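PDB 4HVT: post-proline cleaving enzyme from Rickettsia typhi, which probably hydrolyses short peptides on the carboxyl side of proline, acting as a serine-type oligopeptidase. Local coordinates for residues N369-V374 and L449-A454; N396-M401 and I491-F496; V460-F465 and P524-S529. One frame throughout, in Å; residues are numbered along the deposited sequence. Where two conformers were deposited one is given.

Interaction 1 of 3, residues N369-V374 and L449-A454; sequences NVVAKV and LEQKEA
The backbone of N369 meets the extended strand 449-454 through the side chain of Q451, with no main-chain pairing between the two segments. N369 and V370 both have positive phi and left-handed helical backbone angles, consistent with a tight type I' turn joining the antiparallel strands 362-368 and 371-380. In this turn the carbonyl of N369 faces the side chain of Q451. Q451 spans the gap with a fully extended chain: CG lies anti to the backbone N (chi1 179°), and the carbons beyond it continue straight. Its NE2 donates to N369 O at 2.9 Å with an N-H...O angle of 156°, and the acceptor lies close to the plane of the Q451 amide. The donor stands tilted from the carbonyl plane of N369.

The N369 side chain lies beside the same NE2, but its ND2 is 3.5 Å from Q451 NE2. These are two donors, so the pair forms no hydrogen bond, and the two amide planes are turned 45° apart. On the other end of the Q451 amide, OE1 rests 3.9 Å from CG2 of V371.

OE1 of Q451 also accepts a hydrogen bond from N396 ND2. With NE2 held by N369 O, both ends of the amide are engaged, which supports its modelled orientation and should restrict rotation about its last torsion. The chemistry thus implies a directional polar link between the propeller turn and the edge strand of the hydrolase sheet.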
loop_
_atom_site.group_PDB
_atom_site.type_symbol
_atom_site.label_atom_id
_atom_site.label_comp_id
_atom_site.label_asym_id
_atom_site.label_seq_id
_atom_site.Cartn_x
_atom_site.Cartn_y
_atom_site.Cartn_z
ATOM N N ASN A 369 -9.891 -2.002 18.727
ATOM C CA ASN A 369 -10.832 -1.008 18.247
ATOM C C ASN A 369 -10.134 0.094 17.443
ATOM O O ASN A 369 -10.441 1.265 17.537
ATOM C CB ASN A 369 -11.677 -0.479 19.414
ATOM C CG ASN A 369 -13.035 -0.008 18.955
ATOM O OD1 ASN A 369 -13.532 -0.418 17.899
ATOM N ND2 ASN A 369 -13.658 0.854 19.746
ATOM N N VAL A 370 -9.234 -0.338 16.560
ATOM C CA VAL A 370 -8.512 0.549 15.611
ATOM C C VAL A 370 -7.689 1.601 16.329
ATOM O O VAL A 370 -7.442 2.658 15.789
ATOM C CB VAL A 370 -9.464 1.194 14.560
ATOM C CG1 VAL A 370 -8.701 1.470 13.283
ATOM C CG2 VAL A 370 -10.638 0.297 14.258
ATOM N N VAL A 371 -7.230 1.259 17.536
ATOM C CA VAL A 371 -6.247 2.038 18.285
ATOM C C VAL A 371 -4.974 1.160 18.474
ATOM O O VAL A 371 -5.050 0.017 18.940
ATOM C CB VAL A 371 -6.754 2.424 19.681
ATOM C CG1 VAL A 371 -5.702 3.279 20.365
ATOM C CG2 VAL A 371 -8.070 3.173 19.574
ATOM N N ALA A 372 -3.829 1.690 18.100
ATOM C CA ALA A 372 -2.587 0.909 18.175
ATOM C C ALA A 372 -2.192 0.541 19.618
ATOM O O ALA A 372 -2.323 1.360 20.552
ATOM C CB ALA A 372 -1.421 1.628 17.507
ATOM N N LYS A 373 -1.734 -0.692 19.739
ATOM C CA LYS A 373 -1.222 -1.251 21.004
ATOM C C LYS A 373 0.032 -2.020 20.669
ATOM O O LYS A 373 0.069 -2.748 19.666
ATOM C CB LYS A 373 -2.248 -2.194 21.615
ATOM C CG LYS A 373 -3.613 -1.546 21.878
ATOM C CD LYS A 373 -3.574 -0.441 22.956
ATOM C CE LYS A 373 -4.867 0.366 22.978
ATOM N NZ LYS A 373 -4.937 1.426 24.027
ATOM N N VAL A 374 1.029 -1.919 21.539
ATOM C CA VAL A 374 2.310 -2.559 21.318
ATOM C C VAL A 374 2.852 -3.207 22.604
ATOM O O VAL A 374 2.773 -2.646 23.685
ATOM C CB VAL A 374 3.343 -1.503 20.824
ATOM C CG1 VAL A 374 4.709 -2.113 20.535
ATOM C CG2 VAL A 374 2.853 -0.816 19.575
ATOM N N LEU A 449 -10.893 15.142 17.087
ATOM C CA LEU A 449 -10.848 13.805 16.528
ATOM C C LEU A 449 -11.826 12.967 17.344
ATOM O O LEU A 449 -11.613 12.751 18.574
ATOM C CB LEU A 449 -9.428 13.237 16.627
ATOM C CG LEU A 449 -9.301 11.731 16.339
ATOM C CD1 LEU A 449 -9.850 11.404 14.942
ATOM C CD2 LEU A 449 -7.877 11.250 16.492
ATOM N N GLU A 450 -12.896 12.482 16.687
ATOM C CA GLU A 450 -13.839 11.607 17.357
ATOM C C GLU A 450 -13.873 10.236 16.692
ATOM O O GLU A 450 -13.991 10.134 15.465
ATOM C CB GLU A 450 -15.243 12.175 17.320
ATOM C CG GLU A 450 -15.583 13.251 18.298
ATOM C CD GLU A 450 -17.060 13.571 18.180
ATOM O OE1 GLU A 450 -17.384 14.669 17.695
ATOM O OE2 GLU A 450 -17.884 12.667 18.482
ATOM N N GLN A 451 -13.871 9.198 17.510
ATOM C CA GLN A 451 -14.118 7.834 17.009
ATOM C C GLN A 451 -15.542 7.470 17.300
ATOM O O GLN A 451 -15.988 7.534 18.446
ATOM C CB GLN A 451 -13.146 6.839 17.641
ATOM C CG GLN A 451 -13.394 5.439 17.167
ATOM C CD GLN A 451 -12.348 4.462 17.636
ATOM O OE1 GLN A 451 -11.326 4.845 18.259
ATOM N NE2 GLN A 451 -12.608 3.182 17.367
ATOM N N LYS A 452 -16.304 7.235 16.252
ATOM C CA LYS A 452 -17.698 7.005 16.328
ATOM C C LYS A 452 -18.066 5.670 15.662
ATOM O O LYS A 452 -17.199 4.973 15.135
ATOM C CB LYS A 452 -18.398 8.202 15.641
ATOM C CG LYS A 452 -18.222 9.539 16.367
ATOM C CD LYS A 452 -18.778 10.706 15.574
ATOM C CE LYS A 452 -20.294 10.785 15.657
ATOM N NZ LYS A 452 -20.725 11.631 16.797
ATOM N N GLU A 453 -19.327 5.278 15.781
ATOM C CA GLU A 453 -19.870 4.093 15.085
ATOM C C GLU A 453 -21.203 4.328 14.436
ATOM O O GLU A 453 -22.056 4.986 14.958
ATOM C CB GLU A 453 -20.022 2.920 16.025
ATOM C CG GLU A 453 -18.702 2.504 16.682
ATOM C CD GLU A 453 -18.849 1.261 17.542
ATOM O OE1 GLU A 453 -19.963 1.077 18.112
ATOM O OE2 GLU A 453 -17.853 0.473 17.621
ATOM N N ALA A 454 -21.374 3.769 13.256
ATOM C CA ALA A 454 -22.673 3.765 12.598
ATOM C C ALA A 454 -23.273 2.364 12.767
ATOM O O ALA A 454 -22.560 1.424 13.038
ATOM C CB ALA A 454 -22.482 4.103 11.138
#

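Interaction 2 of 3, residues N396-M401 and I491-F496; sequences NAIFGM and INAPYF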
loop_
_atom_site.group_PDB
_atom_site.type_symbol
_atom_site.label_atom_id
_atom_site.label_comp_id
_atom_site.label_asym_id
_atom_site.label_seq_id
_atom_site.Cartn_x
_atom_site.Cartn_y
_atom_site.Cartn_z
ATOM N N ASN A 396 -5.893 7.755 20.585
ATOM C CA ASN A 396 -6.105 7.225 19.227
ATOM C C ASN A 396 -4.777 6.987 18.464
ATOM O O ASN A 396 -4.645 7.194 17.260
ATOM C CB ASN A 396 -7.051 8.135 18.451
ATOM C CG ASN A 396 -8.520 7.842 18.756
ATOM O OD1 ASN A 396 -9.170 8.614 19.420
ATOM N ND2 ASN A 396 -9.018 6.690 18.307
ATOM N N ALA A 397 -3.827 6.439 19.183
ATOM C CA ALA A 397 -2.471 6.241 18.680
ATOM C C ALA A 397 -2.414 5.338 17.440
ATOM O O ALA A 397 -3.183 4.386 17.309
ATOM C CB ALA A 397 -1.607 5.637 19.763
ATOM N N ILE A 398 -1.540 5.725 16.507
ATOM C CA ILE A 398 -1.163 4.937 15.366
ATOM C C ILE A 398 0.355 4.829 15.414
ATOM O O ILE A 398 1.038 5.855 15.531
ATOM C CB ILE A 398 -1.589 5.679 14.068
ATOM C CG1 ILE A 398 -3.084 5.954 14.099
ATOM C CG2 ILE A 398 -1.107 4.954 12.823
ATOM C CD1 ILE A 398 -3.958 4.732 14.053
ATOM N N PHE A 399 0.841 3.595 15.318
ATOM C CA PHE A 399 2.215 3.161 15.546
ATOM C C PHE A 399 2.875 2.631 14.296
ATOM O O PHE A 399 2.287 1.867 13.538
ATOM C CB PHE A 399 2.221 2.085 16.622
ATOM C CG PHE A 399 3.583 1.557 16.996
ATOM C CD1 PHE A 399 4.321 2.147 18.001
ATOM C CD2 PHE A 399 4.074 0.397 16.393
ATOM C CE1 PHE A 399 5.580 1.626 18.374
ATOM C CE2 PHE A 399 5.285 -0.145 16.765
ATOM C CZ PHE A 399 6.059 0.473 17.748
ATOM N N GLY A 400 4.136 3.015 14.102
ATOM C CA GLY A 400 4.948 2.451 13.066
ATOM C C GLY A 400 6.376 2.366 13.502
ATOM O O GLY A 400 6.790 3.028 14.498
ATOM N N MET A 401 7.140 1.542 12.794
ATOM C CA MET A 401 8.569 1.467 13.133
ATOM C C MET A 401 9.394 0.836 12.011
ATOM O O MET A 401 8.853 0.158 11.170
ATOM C CB MET A 401 8.803 0.726 14.450
ATOM C CG MET A 401 8.574 -0.789 14.394
ATOM S SD MET A 401 8.757 -1.560 16.023
ATOM C CE MET A 401 10.448 -1.642 16.307
ATOM N N ILE A 491 -6.324 -2.929 6.670
ATOM C CA ILE A 491 -6.703 -2.112 7.837
ATOM C C ILE A 491 -6.541 -0.652 7.467
ATOM O O ILE A 491 -5.422 -0.230 7.196
ATOM C CB ILE A 491 -5.798 -2.415 9.067
ATOM C CG1 ILE A 491 -5.913 -3.909 9.456
ATOM C CG2 ILE A 491 -6.148 -1.486 10.215
ATOM C CD1 ILE A 491 -4.882 -4.382 10.473
ATOM N N ASN A 492 -7.638 0.107 7.421
ATOM C CA ASN A 492 -7.612 1.509 6.984
ATOM C C ASN A 492 -7.485 2.443 8.176
ATOM O O ASN A 492 -8.446 3.010 8.658
ATOM C CB ASN A 492 -8.883 1.830 6.174
ATOM C CG ASN A 492 -8.668 2.948 5.179
ATOM O OD1 ASN A 492 -7.578 3.540 5.089
ATOM N ND2 ASN A 492 -9.704 3.252 4.415
ATOM N N ALA A 493 -6.264 2.524 8.710
ATOM C CA ALA A 493 -6.020 3.218 9.965
ATOM C C ALA A 493 -5.992 4.750 9.811
ATOM O O ALA A 493 -5.510 5.255 8.779
ATOM C CB ALA A 493 -4.738 2.734 10.581
ATOM N N PRO A 494 -6.498 5.454 10.813
ATOM C CA PRO A 494 -6.563 6.949 10.793
ATOM C C PRO A 494 -5.190 7.680 11.064
ATOM O O PRO A 494 -4.986 8.251 12.132
ATOM C CB PRO A 494 -7.577 7.271 11.875
ATOM C CG PRO A 494 -7.517 6.148 12.804
ATOM C CD PRO A 494 -7.254 4.925 11.940
ATOM N N TYR A 495 -4.296 7.643 10.075
ATOM C CA TYR A 495 -3.018 8.344 10.204
ATOM C C TYR A 495 -3.123 9.849 10.004
ATOM O O TYR A 495 -4.155 10.391 9.523
ATOM C CB TYR A 495 -1.981 7.770 9.243
ATOM C CG TYR A 495 -2.304 8.049 7.810
ATOM C CD1 TYR A 495 -3.109 7.186 7.072
ATOM C CD2 TYR A 495 -1.818 9.181 7.196
ATOM C CE1 TYR A 495 -3.420 7.476 5.754
ATOM C CE2 TYR A 495 -2.114 9.490 5.895
ATOM C CZ TYR A 495 -2.895 8.614 5.174
ATOM O OH TYR A 495 -3.210 8.919 3.877
ATOM N N PHE A 496 -2.077 10.549 10.419
ATOM C CA PHE A 496 -2.006 11.991 10.283
ATOM C C PHE A 496 -1.758 12.323 8.831
ATOM O O PHE A 496 -0.766 11.867 8.248
ATOM C CB PHE A 496 -0.827 12.564 11.130
ATOM C CG PHE A 496 -0.771 14.070 11.135
ATOM C CD1 PHE A 496 -0.047 14.767 10.165
ATOM C CD2 PHE A 496 -1.485 14.775 12.064
ATOM C CE1 PHE A 496 0.018 16.139 10.166
ATOM C CE2 PHE A 496 -1.427 16.158 12.087
ATOM C CZ PHE A 496 -0.703 16.834 11.124
HETATM O O HOH W 1 -5.756 8.581 14.955
#
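A493 is the first residue along 491-496 to meet I398, its CB lying 4.1 Å from I398 CD1. This methyl-to-methyl approach is one part of an apolar contact centred on a single isoleucine. P494 supplies the rest: its ring comes obliquely against the same methyl, with P494 CD 3.9 Å and P494 CG 4.0 Å from I398 CD1. The branch that does the touching is CG1-CD1, which leaves the strand with CG1 anti to the carbonyl carbon and beside the backbone N (chi1 -57°), while CG2 takes the place anti to the N.

P494 is also the centre of an inverse gamma turn, with phi -76° and psi 73°. The turn is closed by a hydrogen bond from Y495 N to A493 O at 3.0 Å, and it presents the proline carbonyl to strand 398-402. P494 O consequently lies 3.6 Å from I398 CG1, and it also accepts a hydrogen bond from a water at 2.9 Å. The same water donates to N396 O, again at 2.9 Å, so both of its hydrogens are used in bridging the two backbones, which form no direct hydrogen bond here. Y495 CA lies 6.5 Å from I398 CA, the closest pair of CA atoms between the segments. F496 turns away; its N donates to E415 OE1 and its ring meets F442 edge-to-face.

Strand 398-402 begins the last of seven four- or five-stranded propeller sheets and pairs with 410-415. Y367 of strand 362-368 touches both I398 and A493 from the preceding blade, while 491-496 runs through the catalytic-domain loop between strand 480-483 and helix 498-505.

Interaction 3 of 3, residues V460-F465 and P524-S529; sequences VKIPYF and PEWHKS. With EDO (1,2-ethanediol), chain D.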
loop_
_atom_site.group_PDB
_atom_site.type_symbol
_atom_site.label_atom_id
_atom_site.label_comp_id
_atom_site.label_asym_id
_atom_site.label_seq_id
_atom_site.Cartn_x
_atom_site.Cartn_y
_atom_site.Cartn_z
ATOM N N VAL A 460 -24.775 -4.608 12.593
ATOM C CA VAL A 460 -23.318 -4.480 12.847
ATOM C C VAL A 460 -22.840 -3.010 12.924
ATOM O O VAL A 460 -23.201 -2.148 12.099
ATOM C CB VAL A 460 -22.505 -5.271 11.748
ATOM C CG1 VAL A 460 -20.995 -5.130 11.910
ATOM C CG2 VAL A 460 -22.831 -6.769 11.760
ATOM N N LYS A 461 -22.076 -2.714 13.983
ATOM C CA LYS A 461 -21.429 -1.432 14.159
ATOM C C LYS A 461 -20.173 -1.245 13.322
ATOM O O LYS A 461 -19.240 -2.064 13.351
ATOM C CB LYS A 461 -21.099 -1.170 15.629
ATOM C CG LYS A 461 -22.203 -1.423 16.648
ATOM C CD LYS A 461 -23.440 -0.604 16.423
ATOM C CE LYS A 461 -24.413 -0.869 17.578
ATOM N NZ LYS A 461 -25.756 -0.319 17.341
ATOM N N ILE A 462 -20.114 -0.100 12.644
ATOM C CA ILE A 462 -19.062 0.220 11.715
ATOM C C ILE A 462 -18.348 1.427 12.285
ATOM O O ILE A 462 -18.948 2.477 12.430
ATOM C CB ILE A 462 -19.661 0.618 10.315
ATOM C CG1 ILE A 462 -20.622 -0.472 9.796
ATOM C CG2 ILE A 462 -18.569 0.914 9.298
ATOM C CD1 ILE A 462 -20.086 -1.886 9.724
ATOM N N PRO A 463 -17.057 1.285 12.585
ATOM C CA PRO A 463 -16.310 2.422 13.088
ATOM C C PRO A 463 -16.130 3.475 12.023
ATOM O O PRO A 463 -16.004 3.165 10.832
ATOM C CB PRO A 463 -14.926 1.852 13.401
ATOM C CG PRO A 463 -15.089 0.388 13.452
ATOM C CD PRO A 463 -16.232 0.076 12.509
ATOM N N TYR A 464 -16.088 4.718 12.459
ATOM C CA TYR A 464 -15.578 5.770 11.637
ATOM C C TYR A 464 -14.911 6.861 12.487
ATOM O O TYR A 464 -15.219 7.027 13.673
ATOM C CB TYR A 464 -16.649 6.378 10.716
ATOM C CG TYR A 464 -17.812 7.120 11.344
ATOM C CD1 TYR A 464 -18.962 6.434 11.777
ATOM C CD2 TYR A 464 -17.805 8.482 11.440
ATOM C CE1 TYR A 464 -20.076 7.099 12.304
ATOM C CE2 TYR A 464 -18.904 9.151 11.952
ATOM C CZ TYR A 464 -20.047 8.469 12.371
ATOM O OH TYR A 464 -21.098 9.228 12.929
ATOM N N PHE A 465 -13.984 7.549 11.847
ATOM C CA PHE A 465 -13.187 8.628 12.401
ATOM C C PHE A 465 -13.586 9.966 11.794
ATOM O O PHE A 465 -13.603 10.154 10.551
ATOM C CB PHE A 465 -11.716 8.335 12.238
ATOM C CG PHE A 465 -11.280 7.169 13.053
ATOM C CD1 PHE A 465 -10.860 7.330 14.356
ATOM C CD2 PHE A 465 -11.350 5.894 12.535
ATOM C CE1 PHE A 465 -10.480 6.221 15.134
ATOM C CE2 PHE A 465 -11.032 4.797 13.275
ATOM C CZ PHE A 465 -10.532 4.939 14.581
ATOM N N PRO A 524 -9.851 -11.343 9.949
ATOM C CA PRO A 524 -10.272 -11.956 8.696
ATOM C C PRO A 524 -11.795 -12.021 8.478
ATOM O O PRO A 524 -12.263 -11.887 7.340
ATOM C CB PRO A 524 -9.670 -13.357 8.767
ATOM C CG PRO A 524 -9.046 -13.535 10.114
ATOM C CD PRO A 524 -8.956 -12.187 10.767
ATOM N N GLU A 525 -12.558 -12.119 9.555
ATOM C CA GLU A 525 -14.021 -12.158 9.420
ATOM C C GLU A 525 -14.555 -10.820 8.899
ATOM O O GLU A 525 -15.582 -10.758 8.226
ATOM C CB GLU A 525 -14.689 -12.458 10.754
ATOM N N TRP A 526 -13.925 -9.720 9.285
ATOM C CA TRP A 526 -14.326 -8.389 8.824
ATOM C C TRP A 526 -14.195 -8.283 7.316
ATOM O O TRP A 526 -15.049 -7.707 6.651
ATOM C CB TRP A 526 -13.473 -7.308 9.514
ATOM C CG TRP A 526 -14.042 -5.917 9.532
ATOM C CD1 TRP A 526 -13.533 -4.824 8.928
ATOM C CD2 TRP A 526 -15.201 -5.492 10.208
ATOM N NE1 TRP A 526 -14.306 -3.734 9.175
ATOM C CE2 TRP A 526 -15.357 -4.116 9.952
ATOM C CE3 TRP A 526 -16.143 -6.142 11.018
ATOM C CZ2 TRP A 526 -16.384 -3.365 10.519
ATOM C CZ3 TRP A 526 -17.189 -5.398 11.542
ATOM C CH2 TRP A 526 -17.300 -4.029 11.288
ATOM N N HIS A 527 -13.183 -8.963 6.774
ATOM C CA HIS A 527 -12.946 -9.044 5.335
ATOM C C HIS A 527 -13.949 -9.976 4.651
ATOM O O HIS A 527 -14.635 -9.610 3.665
ATOM C CB HIS A 527 -11.517 -9.501 5.087
ATOM C CG HIS A 527 -11.239 -9.811 3.651
ATOM N ND1 HIS A 527 -10.589 -10.956 3.266
ATOM C CD2 HIS A 527 -11.601 -9.181 2.496
ATOM C CE1 HIS A 527 -10.578 -11.028 1.941
ATOM N NE2 HIS A 527 -11.152 -9.951 1.451
ATOM N N LYS A 528 -13.992 -11.196 5.155
ATOM C CA LYS A 528 -14.812 -12.280 4.556
ATOM C C LYS A 528 -16.278 -11.874 4.479
ATOM O O LYS A 528 -16.987 -12.291 3.538
ATOM C CB LYS A 528 -14.640 -13.561 5.383
ATOM C CG LYS A 528 -13.292 -14.233 5.169
ATOM C CD LYS A 528 -13.072 -15.383 6.149
ATOM C CE LYS A 528 -11.603 -15.755 6.299
ATOM N NZ LYS A 528 -11.473 -17.100 6.947
ATOM N N SER A 529 -16.735 -11.045 5.434
ATOM C CA SER A 529 -18.093 -10.547 5.462
ATOM C C SER A 529 -18.564 -9.766 4.225
ATOM O O SER A 529 -19.783 -9.647 4.009
ATOM C CB SER A 529 -18.290 -9.640 6.697
ATOM O OG SER A 529 -18.407 -10.533 7.816
HETATM C C1 EDO D . -17.187 -2.850 16.210
HETATM O O1 EDO D . -17.599 -3.437 17.459
HETATM C C2 EDO D . -17.296 -3.877 15.105
HETATM O O2 EDO D . -18.656 -4.244 14.911
#
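A backbone carbonyl meets the edge of an indole: K461 O lies 3.4 Å from W526 CH2, near the ring plane. That oxygen also accepts a hydrogen bond of 2.7 Å from O2 of an ethanediol, probably a crystallisation additive, whose C2 is 3.8 Å from W526 CH2. Strand 461-465 and helix 524-528 are otherwise well separated, their axes 12.9 Å apart and crossing at -104°, and W526 alone bridges them from the helix side.

The indole is swung out from the helix, chi1 -160° placing CG opposite the backbone N, and its six-membered ring slots among three apolar side chains. V460 CG1 approaches W526 CZ3 at 3.8 Å, sliding past the ring. I462 CD1 reaches W526 CH2 at 3.8 Å, and P463 CD comes within 4.0 Å of W526 CZ2, all obliquely. W526 NE1 is hydrogen-bonded to N515 O, which should fix the ring's rotation, and F522 meets the ring edge-to-face.

The arrangement belongs to the alpha/beta-hydrolase fold of the catalytic domain: through one tryptophan, a short helix reaches the second strand of the mixed sheet, 461-469, which runs antiparallel to both its neighbours.

How the interactions relate
Interactions 1 and 2 join the propeller to the catalytic domain; interaction 3 lies within the latter. The centres of interactions 1 and 2 are 10 Å apart, and their first segments, 369-374 and 396-401, lie on adjacent propeller blades, where A372 N and A397 O, 2.9 Å apart, make a probable hydrogen bond. Interactions 1 and 3, with centres 13 Å apart, lie on neighbouring antiparallel strands, with K452 N 2.8 Å from Y464 O. F465 ties all three together, its CE1 3.5 Å from Q451 OE1 and its CZ 3.7 Å from P494 CG, although interactions 2 and 3 are centred 17 Å apart. An ethanediol also lies about 4 Å from the E453 side chain, between nearest atoms. The probable Ser-His-Asp triad, S566, H682 and D649, belongs to none of these segments.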